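PDB 4YLE: periplasmic binding protein/LacI transcriptional regulator from Burkholderia multivorans, which probably captures a sugar or related small solute in the periplasm and delivers it to an ABC transporter for import. Local coordinates for residues D165-V170 with L224-C229; R151-Y156 with A184-A189. All coordinates share one frame; numbering follows the deposited sequence.

Both interactions belong to the lobe of the periplasmic binding protein that is built on the four-stranded parallel sheet. Interaction 1 pairs two strands at the middle of that sheet, and interaction 2 packs helix 146-160 on helix 177-193, which lies against the sheet; their centres are about 12 Å apart. The segments alternate along the chain, in the order 151-156, 165-170, 184-189, 224-229. Phe186 of interaction 2 joins the two: its CD1 lies 3.7 Å from Leu228 CD2 and its CZ 3.5 Å from Cys229 O. The side chains of Phe186 and Cys229 are each about 10 Å from the bound unknown ligand, near the site without lining it.

Interaction 1. Residues D165-V170 with L224-C229; sequences DQVGIV and LKALLC
Leu228 CD1 packs against Val167 CB at 3.7 Å, on the face of the sheet that also carries Ile169 and Ala226. This branch reaches over the neighbouring strand and lies 3.5 Å from Gly168 O as well. The methyl thus rests on both a side chain and the backbone of its partner. The main chain of Leu228 is gripped at both ends: Leu228 N gives a nearly straight bond (171°) of 2.8 Å to Gly168 O, while Leu228 O accepts from Val170 N, which approaches tilted 30° from the carbonyl plane.

Val170 emerges on the other face, beside Cys229. The sulfur comes alongside the valine, with SG 4.0 Å from Val170 CB and no farther from its CG2 methyl; Leu227 CD2 reaches the same CG2 more loosely. Helix 207-220 packs on this face, where Val213 meets Val170.

At the start of the pair Lys225 N bonds to Gln166 O at 2.8 Å, the donor lying nearly in line with the carbonyl. Lys225 CG lies 3.7 Å from Asp165 CG. Bent at chi2 (-74°), the chain then leads away, leaving NZ 5.0 Å from Asp165 OD1, which has its salt bridge with Lys162 instead. The methylenes, not the charge, make this contact. Between the ends, Gly168 N bonds Ala226 O, and Leu224 CD1 packs 3.7 Å from Val167 C.

The ladder of backbone bonds therefore sets a parallel register, and branched aliphatic groups seal both faces beneath helices 177-193 and 207-220. Cohesion rests on apolar packing and on four inter-strand bonds that satisfy most of the main-chain polarity here, although the buried Ala226 N lacks a partner; charge is confined to the entrance of the strands.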
ATOM      1  N   ASP A 165     -27.320  -2.072  -7.332  1.00 31.13           N
ATOM      2  CA  ASP A 165     -26.273  -2.180  -8.352  1.00 26.21           C
ATOM      3  C   ASP A 165     -25.194  -3.192  -7.963  1.00 32.44           C
ATOM      4  O   ASP A 165     -24.692  -3.157  -6.851  1.00 28.55           O
ATOM      5  CB  ASP A 165     -25.591  -0.841  -8.593  1.00 25.51           C
ATOM      6  CG  ASP A 165     -26.402   0.093  -9.460  1.00 26.99           C
ATOM      7  OD1 ASP A 165     -27.472  -0.304  -9.961  1.00 28.48           O
ATOM      8  OD2 ASP A 165     -25.930   1.229  -9.647  1.00 30.71           O
ATOM      9  N   GLN A 166     -24.851  -4.066  -8.905  1.00 28.13           N
ATOM     10  CA  GLN A 166     -23.785  -5.049  -8.753  1.00 25.54           C
ATOM     11  C   GLN A 166     -22.403  -4.432  -8.933  1.00 26.70           C
ATOM     12  O   GLN A 166     -22.152  -3.725  -9.907  1.00 21.11           O
ATOM     13  CB  GLN A 166     -23.950  -6.161  -9.782  1.00 25.32           C
ATOM     14  CG  GLN A 166     -25.182  -7.049  -9.562  1.00 25.39           C
ATOM     15  CD  GLN A 166     -25.338  -8.078 -10.640  1.00 27.40           C
ATOM     16  OE1 GLN A 166     -24.820  -7.922 -11.743  1.00 32.62           O
ATOM     17  NE2 GLN A 166     -26.070  -9.150 -10.335  1.00 39.92           N
ATOM     18  N   VAL A 167     -21.481  -4.716  -8.014  1.00 20.47           N
ATOM     19  CA  VAL A 167     -20.099  -4.279  -8.164  1.00 18.99           C
ATOM     20  C   VAL A 167     -19.134  -5.409  -7.796  1.00 18.36           C
ATOM     21  O   VAL A 167     -19.526  -6.352  -7.114  1.00 19.11           O
ATOM     22  CB  VAL A 167     -19.833  -3.019  -7.289  1.00 19.05           C
ATOM     23  CG1 VAL A 167     -20.955  -1.998  -7.539  1.00 19.88           C
ATOM     24  CG2 VAL A 167     -19.779  -3.394  -5.822  1.00 23.24           C
ATOM     25  N   GLY A 168     -17.899  -5.306  -8.283  1.00 17.24           N
ATOM     26  CA  GLY A 168     -16.834  -6.223  -7.945  1.00 17.50           C
ATOM     27  C   GLY A 168     -15.704  -5.487  -7.292  1.00 17.20           C
ATOM     28  O   GLY A 168     -15.465  -4.324  -7.588  1.00 16.50           O
ATOM     29  N   ILE A 169     -15.024  -6.174  -6.366  1.00 16.12           N
ATOM     30  CA  ILE A 169     -13.841  -5.637  -5.697  1.00 15.00           C
ATOM     31  C   ILE A 169     -12.602  -6.402  -6.162  1.00 17.42           C
ATOM     32  O   ILE A 169     -12.521  -7.633  -6.044  1.00 16.20           O
ATOM     33  CB  ILE A 169     -13.982  -5.718  -4.173  1.00 16.88           C
ATOM     34  CG1 ILE A 169     -15.186  -4.897  -3.749  1.00 16.01           C
ATOM     35  CG2 ILE A 169     -12.705  -5.225  -3.463  1.00 18.87           C
ATOM     36  CD1 ILE A 169     -15.509  -4.954  -2.251  1.00 16.85           C
ATOM     37  N   VAL A 170     -11.654  -5.654  -6.702  1.00 17.21           N
ATOM     38  CA  VAL A 170     -10.364  -6.181  -7.103  1.00 15.30           C
ATOM     39  C   VAL A 170      -9.372  -5.851  -5.975  1.00 18.50           C
ATOM     40  O   VAL A 170      -9.020  -4.700  -5.759  1.00 20.70           O
ATOM     41  CB  VAL A 170      -9.899  -5.614  -8.440  1.00 14.68           C
ATOM     42  CG1 VAL A 170      -8.638  -6.364  -8.923  1.00 19.88           C
ATOM     43  CG2 VAL A 170     -10.992  -5.739  -9.469  1.00 15.72           C
ATOM     44  N   LEU A 224     -22.728  -5.721 -14.300  1.00 20.81           N
ATOM     45  CA  LEU A 224     -21.797  -5.081 -13.387  1.00 19.06           C
ATOM     46  C   LEU A 224     -21.767  -3.575 -13.599  1.00 19.26           C
ATOM     47  O   LEU A 224     -21.728  -3.111 -14.735  1.00 21.32           O
ATOM     48  CB  LEU A 224     -20.387  -5.648 -13.570  1.00 18.52           C
ATOM     49  CG  LEU A 224     -19.517  -5.452 -12.332  1.00 18.12           C
ATOM     50  CD1 LEU A 224     -19.963  -6.430 -11.260  1.00 21.43           C
ATOM     51  CD2 LEU A 224     -18.035  -5.637 -12.668  1.00 24.06           C
ATOM     52  N   LYS A 225     -21.773  -2.811 -12.505  1.00 20.07           N
ATOM     53  CA  LYS A 225     -21.808  -1.352 -12.613  1.00 22.77           C
ATOM     54  C   LYS A 225     -20.516  -0.664 -12.192  1.00 18.13           C
ATOM     55  O   LYS A 225     -20.300   0.491 -12.547  1.00 21.81           O
ATOM     56  CB  LYS A 225     -22.947  -0.810 -11.763  1.00 24.72           C
ATOM     57  CG  LYS A 225     -24.300  -1.240 -12.244  1.00 26.11           C
ATOM     58  CD  LYS A 225     -24.679  -0.484 -13.503  1.00 29.76           C
ATOM     59  CE  LYS A 225     -26.158  -0.670 -13.802  1.00 48.19           C
ATOM     60  NZ  LYS A 225     -26.619   0.238 -14.883  1.00 64.08           N
ATOM     61  N   ALA A 226     -19.656  -1.353 -11.435  1.00 18.04           N
ATOM     62  CA  ALA A 226     -18.420  -0.749 -10.993  1.00 18.54           C
ATOM     63  C   ALA A 226     -17.409  -1.793 -10.566  1.00 16.05           C
ATOM     64  O   ALA A 226     -17.753  -2.910 -10.166  1.00 18.05           O
ATOM     65  CB  ALA A 226     -18.671   0.194  -9.845  1.00 18.08           C
ATOM     66  N   LEU A 227     -16.157  -1.393 -10.662  1.00 15.10           N
ATOM     67  CA  LEU A 227     -15.035  -2.171 -10.177  1.00 17.65           C
ATOM     68  C   LEU A 227     -14.269  -1.328  -9.178  1.00 16.27           C
ATOM     69  O   LEU A 227     -13.787  -0.262  -9.530  1.00 17.42           O
ATOM     70  CB  LEU A 227     -14.121  -2.554 -11.325  1.00 18.51           C
ATOM     71  CG  LEU A 227     -14.747  -3.556 -12.299  1.00 16.67           C
ATOM     72  CD1 LEU A 227     -14.155  -3.460 -13.718  1.00 18.68           C
ATOM     73  CD2 LEU A 227     -14.634  -4.971 -11.759  1.00 17.98           C
ATOM     74  N   LEU A 228     -14.172  -1.820  -7.942  1.00 14.75           N
ATOM     75  CA  LEU A 228     -13.508  -1.087  -6.880  1.00 17.12           C
ATOM     76  C   LEU A 228     -12.151  -1.750  -6.660  1.00 12.72           C
ATOM     77  O   LEU A 228     -12.097  -2.911  -6.229  1.00 14.64           O
ATOM     78  CB  LEU A 228     -14.328  -1.109  -5.593  1.00 16.73           C
ATOM     79  CG  LEU A 228     -15.723  -0.475  -5.595  1.00 15.73           C
ATOM     80  CD1 LEU A 228     -16.726  -1.288  -6.388  1.00 17.87           C
ATOM     81  CD2 LEU A 228     -16.195  -0.292  -4.160  1.00 18.55           C
ATOM     82  N   CYS A 229     -11.070  -1.030  -6.950  1.00 15.28           N
ATOM     83  CA  CYS A 229      -9.739  -1.611  -7.007  1.00 14.00           C
ATOM     84  C   CYS A 229      -8.876  -1.129  -5.877  1.00 14.94           C
ATOM     85  O   CYS A 229      -8.827   0.068  -5.607  1.00 15.83           O
ATOM     86  CB  CYS A 229      -9.058  -1.287  -8.332  1.00 15.24           C
ATOM     87  SG  CYS A 229     -10.002  -1.850  -9.747  1.00 16.11           S
TER

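Interaction 2. Residues R151-Y156 with A184-A189; sequences RKVGDY and AGFQDA
The guanidinium of Arg151 lies over the end of segment 184-189, one face above Asp188 O, which sits 4.2 Å from its plane beneath the centre. At its edge, in plane, are Asp155 OD1 and a water. The Phe186 ring takes Val153 CG1 at its edge, 4.0 Å from CE1, with Gly154 N also near the ring plane. Arg151 NE bonds Asp155 OD1 on the syn side at 2.8 Å, a salt bridge within the helix that fixes the rotation of the group. The water accepts from Arg151 NH1 and donates to Asp188 OD2, bridging the helices; the carboxylate of Asp188, turned 71° from the guanidinium, also pairs with Arg147. The arginine chain bends at chi2 (65°), which brings CD to 3.6 Å from Ala189 N.

The axes of segments 151-156 and 184-189 approach to 7.6 Å and cross at -33°. Ala189 CB presses on bare backbone, 3.4 Å from Gly154 C, and Arg151 CA lies near Gly185 O; the two glycines allow this approach. A second water donates to Asp155 OD1 and Ala189 O. Helices 146-160 and 177-193 thus run side by side, with Phe186 also touching Ala150 and reaching Ile169 of strand 166-171 between them in sequence.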
ATOM      1  N   ARG A 151     -13.090   3.610   2.365  1.00 18.73           N
ATOM      2  CA  ARG A 151     -14.478   4.044   2.594  1.00 18.62           C
ATOM      3  C   ARG A 151     -14.734   5.384   1.934  1.00 28.52           C
ATOM      4  O   ARG A 151     -15.807   5.592   1.365  1.00 26.51           O
ATOM      5  CB  ARG A 151     -14.781   4.137   4.082  1.00 21.13           C
ATOM      6  CG  ARG A 151     -16.220   4.636   4.457  1.00 24.15           C
ATOM      7  CD  ARG A 151     -17.295   3.677   4.016  1.00 29.23           C
ATOM      8  NE  ARG A 151     -18.639   4.238   4.228  1.00 31.24           N
ATOM      9  CZ  ARG A 151     -19.363   4.073   5.331  1.00 44.22           C
ATOM     10  NH1 ARG A 151     -18.908   3.340   6.342  1.00 34.72           N
ATOM     11  NH2 ARG A 151     -20.558   4.638   5.422  1.00 38.92           N
ATOM     12  N   LYS A 152     -13.769   6.306   2.016  1.00 19.55           N
ATOM     13  CA  LYS A 152     -13.903   7.581   1.302  1.00 25.31           C
ATOM     14  C   LYS A 152     -14.128   7.370  -0.201  1.00 19.92           C
ATOM     15  O   LYS A 152     -14.991   8.007  -0.800  1.00 22.85           O
ATOM     16  CB  LYS A 152     -12.661   8.450   1.487  1.00 26.55           C
ATOM     17  CG  LYS A 152     -12.510   9.059   2.862  1.00 35.29           C
ATOM     18  CD  LYS A 152     -11.284   9.954   2.904  1.00 28.64           C
ATOM     19  CE  LYS A 152     -11.236  10.739   4.211  1.00 37.83           C
ATOM     20  NZ  LYS A 152     -10.266  11.882   4.151  1.00 37.95           N
ATOM     21  N   VAL A 153     -13.298   6.522  -0.815  1.00 19.80           N
ATOM     22  CA  VAL A 153     -13.368   6.248  -2.245  1.00 16.55           C
ATOM     23  C   VAL A 153     -14.694   5.563  -2.559  1.00 22.01           C
ATOM     24  O   VAL A 153     -15.410   5.988  -3.447  1.00 20.87           O
ATOM     25  CB  VAL A 153     -12.193   5.396  -2.699  1.00 16.12           C
ATOM     26  CG1 VAL A 153     -12.302   5.052  -4.195  1.00 17.69           C
ATOM     27  CG2 VAL A 153     -10.872   6.162  -2.377  1.00 15.82           C
ATOM     28  N   GLY A 154     -15.019   4.526  -1.802  1.00 20.35           N
ATOM     29  CA  GLY A 154     -16.289   3.839  -1.960  1.00 19.55           C
ATOM     30  C   GLY A 154     -17.511   4.747  -1.834  1.00 20.82           C
ATOM     31  O   GLY A 154     -18.493   4.601  -2.604  1.00 23.92           O
ATOM     32  N   ASP A 155     -17.480   5.674  -0.874  1.00 20.63           N
ATOM     33  CA  ASP A 155     -18.594   6.612  -0.681  1.00 24.01           C
ATOM     34  C   ASP A 155     -18.820   7.501  -1.890  1.00 25.33           C
ATOM     35  O   ASP A 155     -19.965   7.786  -2.238  1.00 28.44           O
ATOM     36  CB  ASP A 155     -18.363   7.510   0.553  1.00 29.60           C
ATOM     37  CG  ASP A 155     -18.617   6.792   1.870  1.00 30.96           C
ATOM     38  OD1 ASP A 155     -19.243   5.711   1.867  1.00 28.92           O
ATOM     39  OD2 ASP A 155     -18.184   7.325   2.917  1.00 28.68           O
ATOM     40  N   TYR A 156     -17.750   7.997  -2.493  1.00 22.80           N
ATOM     41  CA  TYR A 156     -17.894   8.827  -3.679  1.00 28.58           C
ATOM     42  C   TYR A 156     -18.556   8.036  -4.814  1.00 28.86           C
ATOM     43  O   TYR A 156     -19.493   8.517  -5.459  1.00 27.16           O
ATOM     44  CB  TYR A 156     -16.540   9.373  -4.115  1.00 27.71           C
ATOM     45  CG  TYR A 156     -16.655  10.449  -5.170  1.00 25.64           C
ATOM     46  CD1 TYR A 156     -17.105  11.727  -4.852  1.00 27.63           C
ATOM     47  CD2 TYR A 156     -16.339  10.182  -6.475  1.00 22.21           C
ATOM     48  CE1 TYR A 156     -17.215  12.713  -5.829  1.00 28.79           C
ATOM     49  CE2 TYR A 156     -16.449  11.155  -7.453  1.00 26.29           C
ATOM     50  CZ  TYR A 156     -16.878  12.412  -7.130  1.00 28.08           C
ATOM     51  OH  TYR A 156     -16.997  13.376  -8.119  1.00 36.49           O
ATOM     52  N   ALA A 184     -12.421  -4.166   3.045  1.00 18.06           N
ATOM     53  CA  ALA A 184     -13.440  -3.944   4.054  1.00 19.33           C
ATOM     54  C   ALA A 184     -14.063  -2.540   3.947  1.00 21.35           C
ATOM     55  O   ALA A 184     -15.280  -2.400   4.037  1.00 21.15           O
ATOM     56  CB  ALA A 184     -12.843  -4.170   5.444  1.00 20.38           C
ATOM     57  N   GLY A 185     -13.232  -1.507   3.741  1.00 18.23           N
ATOM     58  CA  GLY A 185     -13.742  -0.151   3.536  1.00 23.93           C
ATOM     59  C   GLY A 185     -14.647  -0.052   2.318  1.00 22.90           C
ATOM     60  O   GLY A 185     -15.699   0.595   2.358  1.00 19.69           O
ATOM     61  N   PHE A 186     -14.239  -0.709   1.233  1.00 18.10           N
ATOM     62  CA  PHE A 186     -15.050  -0.750   0.023  1.00 18.44           C
ATOM     63  C   PHE A 186     -16.386  -1.432   0.320  1.00 20.52           C
ATOM     64  O   PHE A 186     -17.444  -0.941  -0.054  1.00 19.40           O
ATOM     65  CB  PHE A 186     -14.304  -1.490  -1.091  1.00 20.73           C
ATOM     66  CG  PHE A 186     -13.209  -0.690  -1.791  1.00 15.83           C
ATOM     67  CD1 PHE A 186     -13.350   0.666  -2.063  1.00 15.86           C
ATOM     68  CD2 PHE A 186     -12.107  -1.336  -2.334  1.00 16.67           C
ATOM     69  CE1 PHE A 186     -12.374   1.365  -2.755  1.00 19.16           C
ATOM     70  CE2 PHE A 186     -11.114  -0.625  -3.028  1.00 16.76           C
ATOM     71  CZ  PHE A 186     -11.263   0.701  -3.248  1.00 17.36           C
ATOM     72  N   GLN A 187     -16.336  -2.567   1.002  1.00 18.51           N
ATOM     73  CA  GLN A 187     -17.567  -3.283   1.361  1.00 21.64           C
ATOM     74  C   GLN A 187     -18.472  -2.386   2.232  1.00 27.20           C
ATOM     75  O   GLN A 187     -19.659  -2.336   2.039  1.00 21.98           O
ATOM     76  CB  GLN A 187     -17.273  -4.587   2.106  1.00 28.00           C
ATOM     77  CG  GLN A 187     -16.454  -5.631   1.361  1.00 28.96           C
ATOM     78  CD  GLN A 187     -17.271  -6.755   0.777  1.00 42.64           C
ATOM     79  OE1 GLN A 187     -18.454  -6.600   0.469  1.00 44.65           O
ATOM     80  NE2 GLN A 187     -16.639  -7.906   0.628  1.00 51.38           N
ATOM     81  N   ASP A 188     -17.888  -1.656   3.181  1.00 22.11           N
ATOM     82  CA  ASP A 188     -18.655  -0.775   4.057  1.00 22.94           C
ATOM     83  C   ASP A 188     -19.433   0.243   3.250  1.00 23.43           C
ATOM     84  O   ASP A 188     -20.613   0.505   3.508  1.00 24.26           O
ATOM     85  CB  ASP A 188     -17.725  -0.019   5.015  1.00 24.19           C
ATOM     86  CG  ASP A 188     -17.004  -0.931   6.022  1.00 22.84           C
ATOM     87  OD1 ASP A 188     -17.449  -2.086   6.261  1.00 23.49           O
ATOM     88  OD2 ASP A 188     -16.007  -0.425   6.640  1.00 24.38           O
ATOM     89  N   ALA A 189     -18.753   0.830   2.268  1.00 21.99           N
ATOM     90  CA  ALA A 189     -19.363   1.855   1.425  1.00 21.54           C
ATOM     91  C   ALA A 189     -20.525   1.290   0.618  1.00 22.10           C
ATOM     92  O   ALA A 189     -21.608   1.897   0.544  1.00 23.41           O
ATOM     93  CB  ALA A 189     -18.313   2.444   0.513  1.00 20.52           C
TER
HETATM   94  O   HOH W   1     -16.114   2.183   6.831  1.00 31.10           O
HETATM   95  O   HOH W   2     -21.604   4.959   0.728  1.00 28.81           O